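PDB 4HZD: CysE, serine acetyltransferase from Brucella abortus, which transfers an acetyl group from acetyl-coenzyme A to the hydroxyl of L-serine, giving O-acetylserine for cysteine biosynthesis. Local coordinates for residues V16-W20 and R92-Q96; Y99-P103 and G163-D167; G175-E181 and D201-R207. One frame throughout, in Å; residues are numbered along the deposited sequence.

Contact 1. Residues V16-W20 and R92-Q96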
loop_
_atom_site.group_PDB
_atom_site.type_symbol
_atom_site.label_atom_id
_atom_site.label_comp_id
_atom_site.label_asym_id
_atom_site.label_seq_id
_atom_site.Cartn_x
_atom_site.Cartn_y
_atom_site.Cartn_z
ATOM N N VAL A 16 -0.011 -31.190 24.409
ATOM C CA VAL A 16 0.845 -31.854 23.417
ATOM C C VAL A 16 0.562 -31.240 22.014
ATOM O O VAL A 16 -0.565 -31.274 21.513
ATOM C CB VAL A 16 0.673 -33.413 23.413
ATOM C CG1 VAL A 16 1.506 -34.059 22.303
ATOM C CG2 VAL A 16 1.045 -34.029 24.764
ATOM N N ASP A 17 1.587 -30.654 21.402
ATOM C CA ASP A 17 1.438 -29.950 20.128
ATOM C C ASP A 17 2.766 -29.938 19.374
ATOM O O ASP A 17 3.305 -28.852 19.128
ATOM C CB ASP A 17 0.979 -28.498 20.387
ATOM C CG ASP A 17 0.297 -27.854 19.178
ATOM O OD1 ASP A 17 0.275 -28.421 18.076
ATOM O OD2 ASP A 17 -0.222 -26.740 19.332
ATOM N N PRO A 18 3.300 -31.123 18.991
ATOM C CA PRO A 18 4.619 -31.102 18.356
ATOM C C PRO A 18 4.655 -30.318 17.044
ATOM O O PRO A 18 5.740 -29.856 16.654
ATOM C CB PRO A 18 4.932 -32.594 18.106
ATOM C CG PRO A 18 3.595 -33.259 18.122
ATOM C CD PRO A 18 2.815 -32.508 19.165
ATOM N N ILE A 19 3.506 -30.165 16.372
ATOM C CA ILE A 19 3.471 -29.440 15.092
ATOM C C ILE A 19 3.798 -27.968 15.343
ATOM O O ILE A 19 4.695 -27.434 14.710
ATOM C CB ILE A 19 2.147 -29.627 14.286
ATOM C CG1 ILE A 19 1.995 -31.078 13.767
ATOM C CG2 ILE A 19 2.090 -28.662 13.090
ATOM C CD1 ILE A 19 0.564 -31.464 13.329
ATOM N N TRP A 20 3.105 -27.332 16.291
ATOM C CA TRP A 20 3.382 -25.909 16.647
ATOM C C TRP A 20 4.773 -25.687 17.173
ATOM O O TRP A 20 5.436 -24.682 16.843
ATOM C CB TRP A 20 2.370 -25.457 17.680
ATOM C CG TRP A 20 2.473 -24.028 18.182
ATOM C CD1 TRP A 20 2.351 -23.600 19.496
ATOM C CD2 TRP A 20 2.680 -22.791 17.389
ATOM N NE1 TRP A 20 2.440 -22.225 19.581
ATOM C CE2 TRP A 20 2.641 -21.678 18.351
ATOM C CE3 TRP A 20 2.882 -22.507 16.030
ATOM C CZ2 TRP A 20 2.797 -20.355 17.949
ATOM C CZ3 TRP A 20 3.027 -21.175 15.634
ATOM C CH2 TRP A 20 3.011 -20.122 16.578
ATOM N N ARG A 92 -4.229 -28.906 11.600
ATOM C CA ARG A 92 -3.121 -29.791 11.976
ATOM C C ARG A 92 -3.067 -31.096 11.150
ATOM O O ARG A 92 -1.978 -31.544 10.754
ATOM C CB ARG A 92 -3.157 -30.097 13.494
ATOM C CG ARG A 92 -2.436 -29.039 14.363
ATOM C CD ARG A 92 -2.773 -29.186 15.855
ATOM N NE ARG A 92 -2.263 -28.073 16.683
ATOM C CZ ARG A 92 -2.863 -26.881 16.848
ATOM N NH1 ARG A 92 -3.991 -26.570 16.212
ATOM N NH2 ARG A 92 -2.312 -25.969 17.649
ATOM N N VAL A 93 -4.218 -31.705 10.899
ATOM C CA VAL A 93 -4.250 -32.877 10.002
ATOM C C VAL A 93 -3.912 -32.465 8.546
ATOM O O VAL A 93 -3.212 -33.196 7.832
ATOM C CB VAL A 93 -5.544 -33.716 10.105
ATOM C CG1 VAL A 93 -5.705 -34.252 11.520
ATOM C CG2 VAL A 93 -6.770 -32.918 9.748
ATOM N N ASP A 94 -4.367 -31.281 8.127
ATOM C CA ASP A 94 -4.036 -30.773 6.784
ATOM C C ASP A 94 -2.536 -30.515 6.640
ATOM O O ASP A 94 -1.941 -30.792 5.592
ATOM C CB ASP A 94 -4.836 -29.506 6.446
ATOM C CG ASP A 94 -6.300 -29.769 6.163
ATOM O OD1 ASP A 94 -6.736 -30.935 5.990
ATOM O OD2 ASP A 94 -7.057 -28.784 6.106
ATOM N N ILE A 95 -1.924 -29.971 7.695
ATOM C CA ILE A 95 -0.476 -29.761 7.744
ATOM C C ILE A 95 0.274 -31.106 7.724
ATOM O O ILE A 95 1.239 -31.292 6.959
ATOM C CB ILE A 95 -0.071 -28.937 8.999
ATOM C CG1 ILE A 95 -0.500 -27.470 8.872
ATOM C CG2 ILE A 95 1.438 -29.024 9.252
ATOM C CD1 ILE A 95 -0.231 -26.682 10.156
ATOM N N GLN A 96 -0.192 -32.033 8.565
ATOM C CA GLN A 96 0.337 -33.394 8.592
ATOM C C GLN A 96 0.217 -34.125 7.241
ATOM O O GLN A 96 1.140 -34.842 6.869
ATOM C CB GLN A 96 -0.251 -34.211 9.776
ATOM C CG GLN A 96 0.415 -35.571 9.987
ATOM C CD GLN A 96 1.775 -35.484 10.682
ATOM O OE1 GLN A 96 2.023 -34.614 11.523
ATOM N NE2 GLN A 96 2.663 -36.391 10.323
#
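With its CG anti to the backbone N (chi1 -158°), Asp17 swings its carboxylate to the flank of Arg92, whose side chain runs extended from CG to NE and so carries the guanidinium alongside the start of the first helix. The contact belongs to the helical N-terminal domain of serine acetyltransferase: Asp17 occupies the N-cap position of helix 18-33, and Arg92 lies on helix 87-101. Arg92 takes hold of the acid side-on with two nitrogens, forming a salt bridge. NE donates to Asp17 OD1 at 2.9 Å in an almost straight bond, and NH2 donates to Asp17 OD2 at 2.8 Å. Both oxygens lie near the guanidinium plane, at its edge. The carboxylate is rotated by 36° against that plane, however, so NE meets OD1 from above the carboxylate plane, whereas NH2 reaches OD2 on its syn side. Two bonds to two different oxygens fix the rotation of the carboxylate, and the nearby positive charge would be expected to favour its ionised form. Arg92 NH1 turns to other partners, the carboxylate of Glu52 and the carbonyl of Ser88, so that one guanidinium ties together two acids from separate parts of the helical domain.

Two residues on, in the first turn of helix 18-33, the contact becomes apolar. Ile19 is buried and directs its side chain at helix 87-101. Its CD1 lies 4.0 Å from Arg92 CB, against the aliphatic root of the arginine. CG2 of Ile19 meets CG2 of Ile95 at 3.9 Å, the two side chains sliding past each other in opposite directions. Leu51 of helix 51-63 and Phe108 also pack on both isoleucines. Partly exposed Gln96, bent at chi2 (77°), brings its OE1 to 3.9 Å from Ile19 CD1.

Contact 2. Residues Y99-P103 and G163-D167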
loop_
_atom_site.group_PDB
_atom_site.type_symbol
_atom_site.label_atom_id
_atom_site.label_comp_id
_atom_site.label_asym_id
_atom_site.label_seq_id
_atom_site.Cartn_x
_atom_site.Cartn_y
_atom_site.Cartn_z
ATOM N N TYR A 99 3.112 -32.881 5.136
ATOM C CA TYR A 99 4.353 -33.388 5.701
ATOM C C TYR A 99 4.530 -34.857 5.279
ATOM O O TYR A 99 5.605 -35.239 4.828
ATOM C CB TYR A 99 4.377 -33.215 7.228
ATOM C CG TYR A 99 5.678 -33.701 7.856
ATOM C CD1 TYR A 99 6.843 -32.913 7.824
ATOM C CD2 TYR A 99 5.748 -34.946 8.463
ATOM C CE1 TYR A 99 8.033 -33.358 8.387
ATOM C CE2 TYR A 99 6.926 -35.399 9.041
ATOM C CZ TYR A 99 8.058 -34.606 9.009
ATOM O OH TYR A 99 9.218 -35.087 9.570
ATOM N N ASP A 100 3.452 -35.637 5.382
ATOM C CA ASP A 100 3.460 -37.076 5.038
ATOM C C ASP A 100 3.489 -37.400 3.555
ATOM O O ASP A 100 4.008 -38.447 3.178
ATOM C CB ASP A 100 2.256 -37.783 5.672
ATOM C CG ASP A 100 2.353 -37.854 7.192
ATOM O OD1 ASP A 100 3.453 -37.719 7.736
ATOM O OD2 ASP A 100 1.320 -38.030 7.845
ATOM N N ARG A 101 2.933 -36.519 2.718
ATOM C CA ARG A 101 2.672 -36.846 1.315
ATOM C C ARG A 101 3.576 -36.118 0.303
ATOM O O ARG A 101 3.639 -36.549 -0.812
ATOM C CB ARG A 101 1.191 -36.645 0.939
ATOM C CG ARG A 101 0.184 -37.405 1.808
ATOM C CD ARG A 101 -1.256 -37.148 1.378
ATOM N NE ARG A 101 -2.123 -37.367 2.524
ATOM C CZ ARG A 101 -3.365 -36.919 2.680
ATOM N NH1 ARG A 101 -3.988 -36.227 1.732
ATOM N NH2 ARG A 101 -3.999 -37.198 3.814
ATOM N N ASP A 102 4.268 -35.032 0.687
ATOM C CA ASP A 102 5.167 -34.315 -0.252
ATOM C C ASP A 102 6.659 -34.430 0.081
ATOM O O ASP A 102 7.112 -33.828 1.059
ATOM C CB ASP A 102 4.835 -32.823 -0.292
ATOM C CG ASP A 102 5.441 -32.094 -1.527
ATOM O OD1 ASP A 102 6.329 -32.629 -2.242
ATOM O OD2 ASP A 102 5.015 -30.949 -1.774
ATOM N N PRO A 103 7.443 -35.117 -0.778
ATOM C CA PRO A 103 8.894 -35.252 -0.531
ATOM C C PRO A 103 9.693 -33.936 -0.705
ATOM O O PRO A 103 10.813 -33.811 -0.174
ATOM C CB PRO A 103 9.340 -36.277 -1.585
ATOM C CG PRO A 103 8.070 -36.862 -2.157
ATOM C CD PRO A 103 7.045 -35.775 -2.039
ATOM N N GLY A 163 -7.415 -33.596 6.406
ATOM C CA GLY A 163 -6.257 -34.246 5.798
ATOM C C GLY A 163 -6.265 -34.118 4.277
ATOM O O GLY A 163 -5.926 -35.054 3.539
ATOM N N LEU A 164 -6.700 -32.964 3.794
ATOM C CA LEU A 164 -6.665 -32.708 2.348
ATOM C C LEU A 164 -5.316 -32.136 1.940
ATOM O O LEU A 164 -4.828 -31.194 2.560
ATOM C CB LEU A 164 -7.787 -31.758 1.973
ATOM C CG LEU A 164 -7.939 -31.328 0.502
ATOM C CD1 LEU A 164 -8.172 -32.533 -0.418
ATOM C CD2 LEU A 164 -9.105 -30.341 0.424
ATOM N N PHE A 165 -4.714 -32.739 0.923
ATOM C CA PHE A 165 -3.494 -32.247 0.321
ATOM C C PHE A 165 -3.752 -31.706 -1.095
ATOM O O PHE A 165 -4.146 -32.463 -2.006
ATOM C CB PHE A 165 -2.457 -33.362 0.359
ATOM C CG PHE A 165 -1.141 -33.013 -0.284
ATOM C CD1 PHE A 165 -0.567 -31.754 -0.115
ATOM C CD2 PHE A 165 -0.445 -33.974 -0.995
ATOM C CE1 PHE A 165 0.659 -31.453 -0.696
ATOM C CE2 PHE A 165 0.783 -33.687 -1.595
ATOM C CZ PHE A 165 1.334 -32.431 -1.442
ATOM N N LEU A 166 -3.561 -30.389 -1.255
ATOM C CA LEU A 166 -3.767 -29.675 -2.516
ATOM C C LEU A 166 -2.398 -29.300 -3.063
ATOM O O LEU A 166 -1.818 -28.243 -2.713
ATOM C CB LEU A 166 -4.593 -28.408 -2.258
ATOM C CG LEU A 166 -5.868 -28.188 -3.040
ATOM C CD1 LEU A 166 -6.816 -29.392 -2.923
ATOM C CD2 LEU A 166 -6.570 -26.888 -2.586
ATOM N N ASP A 167 -1.849 -30.188 -3.873
ATOM C CA ASP A 167 -0.433 -30.122 -4.181
ATOM C C ASP A 167 -0.276 -29.222 -5.389
ATOM O O ASP A 167 -0.878 -29.489 -6.422
ATOM C CB ASP A 167 0.095 -31.555 -4.466
ATOM C CG ASP A 167 1.631 -31.605 -4.732
ATOM O OD1 ASP A 167 2.362 -30.638 -4.420
ATOM O OD2 ASP A 167 2.100 -32.637 -5.257
HETATM O O HOH W 1 2.869 -29.272 -1.839
#
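Arg101, in the last turn of helix 87-101, reaches along the side of Phe165 to the turn that precedes strand 165-166. Its CB sits 3.7 Å from Phe165 CD2 at the start of this path. Further out, CD passes the same ring atom and Phe165 CB, the two side chains sliding by one another in opposite directions. The chain is extended from CG to NE, with CG anti to the carbonyl carbon (chi1 -55°), and this carries the guanidinium past the ring to lie beside Phe165 CB, with NH1 3.5 Å from that atom and the two planes 77° apart. At the tip, NH1 and NH2 fork end-on around a single acceptor, Gly163 O, each at 2.9 Å. Both nitrogens approach from the same face of the carbonyl plane, and the two bonds are equally bent, at 133°. NH1 also bonds to Ser185 OG on the neighbouring strand.

Asp102, the first residue beyond the helix, sets its CB 3.7 Å from Phe165 CZ, while its OD1 accepts from the backbone N of Ala104. The contact thus fastens the end of a helix of the N-terminal domain to the first coils of the left-handed beta-helix, where the side chain of Asp167 comes within about 5 Å of the bound coenzyme A.

Asp102 OD2 and Asp167 OD1 approach to 3.8 Å. A water donates one hydrogen to each, at 2.7 Å from Asp102 OD2 and 3.0 Å from Asp167 OD1, and so spaces and orients the two oxygens beside the coenzyme.

Contact 3. Residues G175-E181 and D201-R207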
loop_
_atom_site.group_PDB
_atom_site.type_symbol
_atom_site.label_atom_id
_atom_site.label_comp_id
_atom_site.label_asym_id
_atom_site.label_seq_id
_atom_site.Cartn_x
_atom_site.Cartn_y
_atom_site.Cartn_z
ATOM N N GLY A 175 -16.870 -27.313 -8.004
ATOM C CA GLY A 175 -18.235 -26.857 -8.106
ATOM C C GLY A 175 -19.034 -26.869 -6.815
ATOM O O GLY A 175 -18.679 -27.502 -5.822
ATOM N N GLU A 176 -20.134 -26.145 -6.868
ATOM C CA GLU A 176 -21.036 -25.925 -5.760
ATOM C C GLU A 176 -21.509 -27.172 -5.014
ATOM O O GLU A 176 -21.629 -27.134 -3.782
ATOM C CB GLU A 176 -22.241 -25.130 -6.299
ATOM C CG GLU A 176 -23.363 -24.959 -5.308
ATOM C CD GLU A 176 -24.581 -24.314 -5.942
ATOM O OE1 GLU A 176 -24.690 -24.352 -7.183
ATOM O OE2 GLU A 176 -25.401 -23.767 -5.183
ATOM N N THR A 177 -21.779 -28.270 -5.740
ATOM C CA THR A 177 -22.299 -29.475 -5.105
ATOM C C THR A 177 -21.274 -30.602 -4.987
ATOM O O THR A 177 -21.638 -31.773 -4.742
ATOM C CB THR A 177 -23.552 -30.004 -5.823
ATOM O OG1 THR A 177 -23.176 -30.515 -7.112
ATOM C CG2 THR A 177 -24.597 -28.864 -5.956
ATOM N N ALA A 178 -20.002 -30.269 -5.196
ATOM C CA ALA A 178 -18.911 -31.252 -4.935
ATOM C C ALA A 178 -18.752 -31.574 -3.460
ATOM O O ALA A 178 -18.950 -30.701 -2.568
ATOM C CB ALA A 178 -17.582 -30.766 -5.489
ATOM N N VAL A 179 -18.375 -32.834 -3.224
ATOM C CA VAL A 179 -18.028 -33.337 -1.901
ATOM C C VAL A 179 -16.672 -34.049 -2.001
ATOM O O VAL A 179 -16.473 -34.919 -2.846
ATOM C CB VAL A 179 -19.070 -34.295 -1.303
ATOM C CG1 VAL A 179 -18.626 -34.715 0.086
ATOM C CG2 VAL A 179 -20.449 -33.640 -1.233
ATOM N N VAL A 180 -15.732 -33.619 -1.166
ATOM C CA VAL A 180 -14.476 -34.315 -1.014
ATOM C C VAL A 180 -14.386 -34.815 0.428
ATOM O O VAL A 180 -14.471 -34.025 1.367
ATOM C CB VAL A 180 -13.269 -33.384 -1.326
ATOM C CG1 VAL A 180 -11.959 -34.151 -1.236
ATOM C CG2 VAL A 180 -13.419 -32.749 -2.686
ATOM N N GLU A 181 -14.181 -36.116 0.603
ATOM C CA GLU A 181 -14.046 -36.692 1.951
ATOM C C GLU A 181 -12.600 -36.611 2.485
ATOM O O GLU A 181 -11.744 -36.053 1.820
ATOM C CB GLU A 181 -14.610 -38.119 1.966
ATOM C CG GLU A 181 -16.111 -38.127 1.729
ATOM C CD GLU A 181 -16.736 -39.521 1.671
ATOM O OE1 GLU A 181 -16.134 -40.518 2.133
ATOM O OE2 GLU A 181 -17.848 -39.610 1.138
ATOM N N ASP A 201 -27.948 -31.471 -7.971
ATOM C CA ASP A 201 -26.733 -32.144 -7.577
ATOM C C ASP A 201 -26.000 -32.577 -8.852
ATOM O O ASP A 201 -26.528 -33.358 -9.645
ATOM C CB ASP A 201 -27.071 -33.313 -6.657
ATOM C CG ASP A 201 -25.848 -33.854 -5.921
ATOM O OD1 ASP A 201 -24.705 -33.408 -6.203
ATOM O OD2 ASP A 201 -26.039 -34.735 -5.054
ATOM N N ARG A 202 -24.791 -32.052 -9.070
ATOM C CA ARG A 202 -24.183 -32.111 -10.395
ATOM C C ARG A 202 -22.652 -32.151 -10.434
ATOM O O ARG A 202 -22.073 -31.995 -11.510
ATOM C CB ARG A 202 -24.685 -30.925 -11.254
ATOM C CG ARG A 202 -24.244 -29.525 -10.786
ATOM C CD ARG A 202 -25.034 -28.387 -11.479
ATOM N NE ARG A 202 -24.552 -27.029 -11.136
ATOM C CZ ARG A 202 -24.808 -26.366 -9.997
ATOM N NH1 ARG A 202 -25.547 -26.895 -9.019
ATOM N NH2 ARG A 202 -24.307 -25.143 -9.822
ATOM N N HIS A 203 -21.993 -32.310 -9.286
ATOM C CA HIS A 203 -20.516 -32.281 -9.265
ATOM C C HIS A 203 -20.118 -33.506 -8.511
ATOM O O HIS A 203 -20.986 -34.136 -7.868
ATOM C CB HIS A 203 -19.983 -30.986 -8.600
ATOM C CG HIS A 203 -20.475 -29.702 -9.269
ATOM N ND1 HIS A 203 -21.288 -28.824 -8.651
ATOM C CD2 HIS A 203 -20.230 -29.172 -10.538
ATOM C CE1 HIS A 203 -21.573 -27.795 -9.484
ATOM N NE2 HIS A 203 -20.946 -28.009 -10.636
ATOM N N PRO A 204 -18.827 -33.863 -8.562
ATOM C CA PRO A 204 -18.344 -35.133 -8.035
ATOM C C PRO A 204 -18.309 -35.331 -6.527
ATOM O O PRO A 204 -18.205 -34.381 -5.705
ATOM C CB PRO A 204 -16.912 -35.232 -8.590
ATOM C CG PRO A 204 -16.945 -34.423 -9.828
ATOM C CD PRO A 204 -17.801 -33.238 -9.430
ATOM N N LYS A 205 -18.410 -36.603 -6.190
ATOM C CA LYS A 205 -18.304 -37.072 -4.830
ATOM C C LYS A 205 -17.010 -37.873 -4.735
ATOM O O LYS A 205 -16.885 -38.967 -5.306
ATOM C CB LYS A 205 -19.536 -37.916 -4.471
ATOM C CG LYS A 205 -20.873 -37.260 -4.836
ATOM C CD LYS A 205 -21.169 -36.020 -3.982
ATOM C CE LYS A 205 -22.432 -35.245 -4.414
ATOM N NZ LYS A 205 -22.404 -34.643 -5.781
ATOM N N ILE A 206 -16.027 -37.302 -4.053
ATOM C CA ILE A 206 -14.709 -37.937 -3.907
ATOM C C ILE A 206 -14.602 -38.616 -2.534
ATOM O O ILE A 206 -14.628 -37.938 -1.498
ATOM C CB ILE A 206 -13.581 -36.893 -4.112
ATOM C CG1 ILE A 206 -13.853 -36.061 -5.387
ATOM C CG2 ILE A 206 -12.199 -37.533 -4.119
ATOM C CD1 ILE A 206 -13.871 -36.862 -6.690
ATOM N N ARG A 207 -14.453 -39.953 -2.543
ATOM C CA ARG A 207 -14.343 -40.759 -1.317
ATOM C C ARG A 207 -12.930 -40.688 -0.728
ATOM O O ARG A 207 -12.017 -40.162 -1.356
ATOM C CB ARG A 207 -14.717 -42.217 -1.595
ATOM C CG ARG A 207 -16.137 -42.401 -2.130
ATOM C CD ARG A 207 -17.157 -42.354 -1.016
ATOM N NE ARG A 207 -18.536 -42.283 -1.524
ATOM C CZ ARG A 207 -19.242 -41.150 -1.699
ATOM N NH1 ARG A 207 -18.707 -39.961 -1.428
ATOM N NH2 ARG A 207 -20.495 -41.194 -2.157
#
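Lys205 NZ has four acceptors around it. Asp201 OD1, in a salt bridge, and His203 O both lie 2.6 Å from NZ, Thr177 O lies across the contact at a longer 3.1 Å, and with Asn221 OD1 they share its three N-H groups. To get there the lysine bends back along its own segment, with CD against Val179 CG2. Thr177 OG1, set between the backbone N and the carbonyl carbon (chi1 69°), points into the 201-203 loop and accepts a nearly straight 3.0 Å bond from Arg202 N. His203 ND1 accepts from Thr177 N at 3.0 Å, a well-aligned bond (163°) that fixes the rotation of the ring. The imidazole is sandwiched: Gly175 CA rests over its centre, 3.6 Å from the centroid in a CH-pi contact, and Arg202 CG covers the opposite face toward the rim. Arg202 NH2 forms a salt bridge with Glu176 OE1 at 2.8 Å, nearly end-on, the guanidinium being almost perpendicular to the carboxylate.

Beyond this cluster the backbones join as parallel strands, Val179 N bonding to Pro204 O, Ile206 N to Val179 O at 2.7 Å, and Glu181 N to Ile206 O. A salt bridge from Glu181 OE2 to Arg207 NH1, 2.7 Å long, closes the far end.

These are successive coils of the left-handed beta-helix built from hexapeptide repeats. Strands 179-180 and 205-206 lie side by side, between 159-160 and 223-224, while Val180 and Ile206 turn inward onto Leu192 of strand 191-193; Glu176 and Arg202 pack on Ala104 and Pro103 of a neighbouring subunit.

Overall arrangement
Contacts 1 and 2 share helix 87-101: contact 1 holds it to the first helix within the N-terminal domain, and contact 2 joins its end to the beta-helix. They touch where Asp94 OD1 probably accepts a hydrogen bond from Leu164 N. Contact 3 lies wholly within the beta-helix, its centre about 20 Å from that of contact 2, which it meets through Leu164 and Val180. Contact 2 is the most buried, whereas contacts 1 and 3 are partly buried. Their chemistry follows: a salt bridge beside an apolar patch between helices, an arginine fork and paired acids between domains, and a short parallel backbone pairing flanked by a side-chain network and salt bridges between coils.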